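Local coordinates for protein beta-agarase (Persicobacter, PDB 6AII) that cleaves the beta-1,4 linkages of agarose, probably with retention of configuration as in other family 16 glycoside hydrolases, and releases neoagarobiose, at residues D195-Y200 against D266-T271. Residues are numbered along the deposited sequence; the frame is centred on the assembly and turned at random.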
ATOM      1  N   ASP A 195      -7.326  10.936  13.149  1.00 20.64           N
ATOM      2  CA  ASP A 195      -7.368  11.881  14.298  1.00 19.81           C
ATOM      3  C   ASP A 195      -8.819  12.297  14.598  1.00 20.99           C
ATOM      4  O   ASP A 195      -9.172  12.317  15.799  1.00 22.67           O
ATOM      5  CB  ASP A 195      -6.489  13.109  14.103  1.00 19.62           C
ATOM      6  CG  ASP A 195      -5.001  12.848  14.042  1.00 22.16           C
ATOM      7  OD1 ASP A 195      -4.606  11.694  14.283  1.00 21.54           O
ATOM      8  OD2 ASP A 195      -4.273  13.820  13.758  1.00 23.89           O
ATOM      9  N   GLU A 196      -9.583  12.580  13.554  1.00 21.18           N
ATOM     10  CA  GLU A 196     -10.954  13.099  13.647  1.00 23.74           C
ATOM     11  C   GLU A 196     -11.877  12.017  14.197  1.00 25.05           C
ATOM     12  O   GLU A 196     -12.968  12.346  14.695  1.00 28.16           O
ATOM     13  CB  GLU A 196     -11.460  13.654  12.316  1.00 24.53           C
ATOM     14  CG  GLU A 196     -10.662  14.843  11.818  1.00 26.13           C
ATOM     15  CD  GLU A 196      -9.327  14.493  11.163  1.00 28.75           C
ATOM     16  OE1 GLU A 196      -9.134  13.284  10.817  1.00 26.74           O
ATOM     17  OE2 GLU A 196      -8.506  15.411  10.990  1.00 26.97           O
ATOM     18  N   GLU A 197     -11.467  10.744  14.170  1.00 23.01           N
ATOM     19  CA  GLU A 197     -12.258   9.677  14.781  1.00 24.61           C
ATOM     20  C   GLU A 197     -11.708   9.302  16.164  1.00 24.09           C
ATOM     21  O   GLU A 197     -12.247   8.398  16.821  1.00 26.02           O
ATOM     22  CB  GLU A 197     -12.267   8.463  13.862  1.00 22.13           C
ATOM     23  CG  GLU A 197     -12.955   8.652  12.543  1.00 24.28           C
ATOM     24  CD  GLU A 197     -14.485   8.549  12.573  1.00 27.55           C
ATOM     25  OE1 GLU A 197     -15.061   8.566  13.702  1.00 27.65           O
ATOM     26  OE2 GLU A 197     -15.062   8.384  11.482  1.00 30.53           O
ATOM     27  N   GLY A 198     -10.660   9.958  16.631  1.00 22.63           N
ATOM     28  CA  GLY A 198     -10.088   9.689  17.913  1.00 23.32           C
ATOM     29  C   GLY A 198      -9.150   8.501  17.956  1.00 25.03           C
ATOM     30  O   GLY A 198      -8.933   7.922  19.012  1.00 26.98           O
ATOM     31  N   VAL A 199      -8.520   8.187  16.810  1.00 22.14           N
ATOM     32  CA  VAL A 199      -7.525   7.140  16.776  1.00 20.27           C
ATOM     33  C   VAL A 199      -6.247   7.723  16.135  1.00 21.17           C
ATOM     34  O   VAL A 199      -6.247   7.973  14.924  1.00 21.31           O
ATOM     35  CB  VAL A 199      -8.030   5.887  16.023  1.00 24.19           C
ATOM     36  CG1 VAL A 199      -6.999   4.774  16.086  1.00 22.92           C
ATOM     37  CG2 VAL A 199      -9.373   5.382  16.529  1.00 27.04           C
ATOM     38  N   TYR A 200      -5.224   7.949  16.954  1.00 21.61           N
ATOM     39  CA  TYR A 200      -4.048   8.728  16.658  1.00 20.40           C
ATOM     40  C   TYR A 200      -2.899   7.872  16.073  1.00 21.19           C
ATOM     41  O   TYR A 200      -2.858   6.645  16.245  1.00 21.95           O
ATOM     42  CB  TYR A 200      -3.626   9.495  17.913  1.00 22.31           C
ATOM     43  CG  TYR A 200      -4.762  10.368  18.397  1.00 24.66           C
ATOM     44  CD1 TYR A 200      -5.179  11.439  17.632  1.00 30.65           C
ATOM     45  CD2 TYR A 200      -5.441  10.056  19.559  1.00 30.83           C
ATOM     46  CE1 TYR A 200      -6.259  12.216  18.034  1.00 32.07           C
ATOM     47  CE2 TYR A 200      -6.516  10.818  19.967  1.00 33.29           C
ATOM     48  CZ  TYR A 200      -6.944  11.865  19.179  1.00 33.57           C
ATOM     49  OH  TYR A 200      -8.008  12.610  19.614  1.00 43.46           O
ATOM     50  N   ASP A 266     -13.710  -1.163  13.973  1.00 24.62           N
ATOM     51  CA  ASP A 266     -15.076  -0.993  13.384  1.00 24.43           C
ATOM     52  C   ASP A 266     -15.918  -0.126  14.312  1.00 25.19           C
ATOM     53  O   ASP A 266     -16.765  -0.610  15.057  1.00 25.49           O
ATOM     54  CB  ASP A 266     -15.706  -2.355  13.103  1.00 26.28           C
ATOM     55  CG  ASP A 266     -17.098  -2.255  12.477  1.00 27.76           C
ATOM     56  OD1 ASP A 266     -17.401  -1.188  11.877  1.00 25.49           O
ATOM     57  OD2 ASP A 266     -17.834  -3.260  12.554  1.00 26.94           O
ATOM     58  N   LYS A 267     -15.661   1.151  14.276  1.00 22.90           N
ATOM     59  CA  LYS A 267     -16.135   2.064  15.295  1.00 23.35           C
ATOM     60  C   LYS A 267     -17.668   2.121  15.323  1.00 25.08           C
ATOM     61  O   LYS A 267     -18.233   2.213  16.414  1.00 28.87           O
ATOM     62  CB  LYS A 267     -15.576   3.454  15.016  1.00 23.87           C
ATOM     63  CG  LYS A 267     -16.048   4.524  15.977  1.00 26.79           C
ATOM     64  CD  LYS A 267     -15.314   5.841  15.808  1.00 26.93           C
ATOM     65  CE  LYS A 267     -15.764   6.870  16.830  1.00 28.19           C
ATOM     66  NZ  LYS A 267     -14.975   8.132  16.745  1.00 28.35           N
ATOM     67  N   TYR A 268     -18.261   2.117  14.165  1.00 26.28           N
ATOM     68  CA  TYR A 268     -19.731   2.359  14.031  1.00 28.69           C
ATOM     69  C   TYR A 268     -20.435   1.032  13.737  1.00 31.06           C
ATOM     70  O   TYR A 268     -21.594   1.055  13.317  1.00 30.07           O
ATOM     71  CB  TYR A 268     -19.981   3.395  12.942  1.00 27.83           C
ATOM     72  CG  TYR A 268     -19.366   4.717  13.256  1.00 30.09           C
ATOM     73  CD1 TYR A 268     -19.881   5.540  14.235  1.00 29.05           C
ATOM     74  CD2 TYR A 268     -18.197   5.116  12.606  1.00 31.65           C
ATOM     75  CE1 TYR A 268     -19.267   6.732  14.561  1.00 33.73           C
ATOM     76  CE2 TYR A 268     -17.585   6.312  12.912  1.00 31.31           C
ATOM     77  CZ  TYR A 268     -18.133   7.144  13.871  1.00 32.69           C
ATOM     78  OH  TYR A 268     -17.535   8.332  14.145  1.00 28.83           O
ATOM     79  N   ASN A 269     -19.744  -0.081  13.921  1.00 29.03           N
ATOM     80  CA  ASN A 269     -20.291  -1.447  13.736  1.00 32.35           C
ATOM     81  C   ASN A 269     -20.907  -1.637  12.353  1.00 34.52           C
ATOM     82  O   ASN A 269     -22.072  -2.024  12.193  1.00 36.58           O
ATOM     83  CB  ASN A 269     -21.343  -1.796  14.783  1.00 35.41           C
ATOM     84  CG  ASN A 269     -21.756  -3.248  14.659  1.00 41.02           C
ATOM     85  OD1 ASN A 269     -21.162  -3.998  13.880  1.00 43.63           O
ATOM     86  ND2 ASN A 269     -22.829  -3.626  15.336  1.00 39.70           N
ATOM     87  N   TYR A 270     -20.119  -1.402  11.344  1.00 26.22           N
ATOM     88  CA  TYR A 270     -20.526  -1.674   9.998  1.00 27.58           C
ATOM     89  C   TYR A 270     -20.345  -3.141   9.604  1.00 32.52           C
ATOM     90  O   TYR A 270     -20.723  -3.489   8.459  1.00 35.75           O
ATOM     91  CB  TYR A 270     -19.760  -0.872   8.965  1.00 28.80           C
ATOM     92  CG  TYR A 270     -19.850   0.611   9.100  1.00 28.22           C
ATOM     93  CD1 TYR A 270     -20.965   1.243   9.650  1.00 28.94           C
ATOM     94  CD2 TYR A 270     -18.855   1.401   8.564  1.00 25.63           C
ATOM     95  CE1 TYR A 270     -21.024   2.623   9.738  1.00 28.89           C
ATOM     96  CE2 TYR A 270     -18.900   2.772   8.663  1.00 27.83           C
ATOM     97  CZ  TYR A 270     -19.989   3.395   9.242  1.00 30.67           C
ATOM     98  OH  TYR A 270     -20.039   4.771   9.331  1.00 30.54           O
ATOM     99  N   THR A 271     -19.780  -3.991  10.461  1.00 30.55           N
ATOM    100  CA  THR A 271     -19.532  -5.384  10.110  1.00 31.18           C
ATOM    101  C   THR A 271     -20.468  -6.312  10.874  1.00 34.43           C
ATOM    102  O   THR A 271     -20.247  -7.491  10.893  1.00 34.21           O
ATOM    103  CB  THR A 271     -18.070  -5.779  10.395  1.00 30.15           C
ATOM    104  OG1 THR A 271     -17.838  -5.778  11.798  1.00 27.63           O
ATOM    105  CG2 THR A 271     -17.100  -4.858   9.690  1.00 29.51           C
TER
HETATM  106  O   HOH W   1     -14.842  11.293  16.737  1.00 49.99           O
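Two surface loops of the GH16 beta-sandwich (jelly roll) are joined where Lys267 and Tyr268 of a type I beta turn (Asp266 to Asn269) converge on Glu197, the last residue of the short 3-10 segment 195-197. One loop links strands 189-191 and 203-204, the other strands 255-259 and 280-287. Lys267 reaches across fully extended, with CG anti to the backbone N. Lys267 NZ donates to Glu197 O at 2.7 Å, tilted 32° from the carbonyl plane. Lys267 NZ also forms a salt bridge with Glu197 OE1 at 3.1 Å, meeting that oxygen nearly end-on to its C-O bond. Two bonds to one residue thus fix the lysine end, and a water that donates to Glu196 O accepts a weak third. Glu197 bends at chi2 (-80°), which brings its carboxylate up to the edge of the Tyr268 ring, with Glu197 CD in the ring plane and the carboxylate and ring planes 56° apart. Along the lysine stem, Lys267 CG sits 3.8 Å above the plane of the Tyr268 ring, over its centre, a CH-pi-like packing of neighbours within the turn. Phe262 makes a cation-pi contact with Lys267, and Tyr191 of strand 189-191 touches both Lys267 and Glu197. The Asp266 carboxylate accepts from Tyr270 N through OD1 and from Thr271 N and OG1 through OD2, tying the loop back on itself. Tyr268 OH donates to the syn lone pair of Glu197 OE1 at 2.5 Å, giving this oxygen its second donor beside the ammonium.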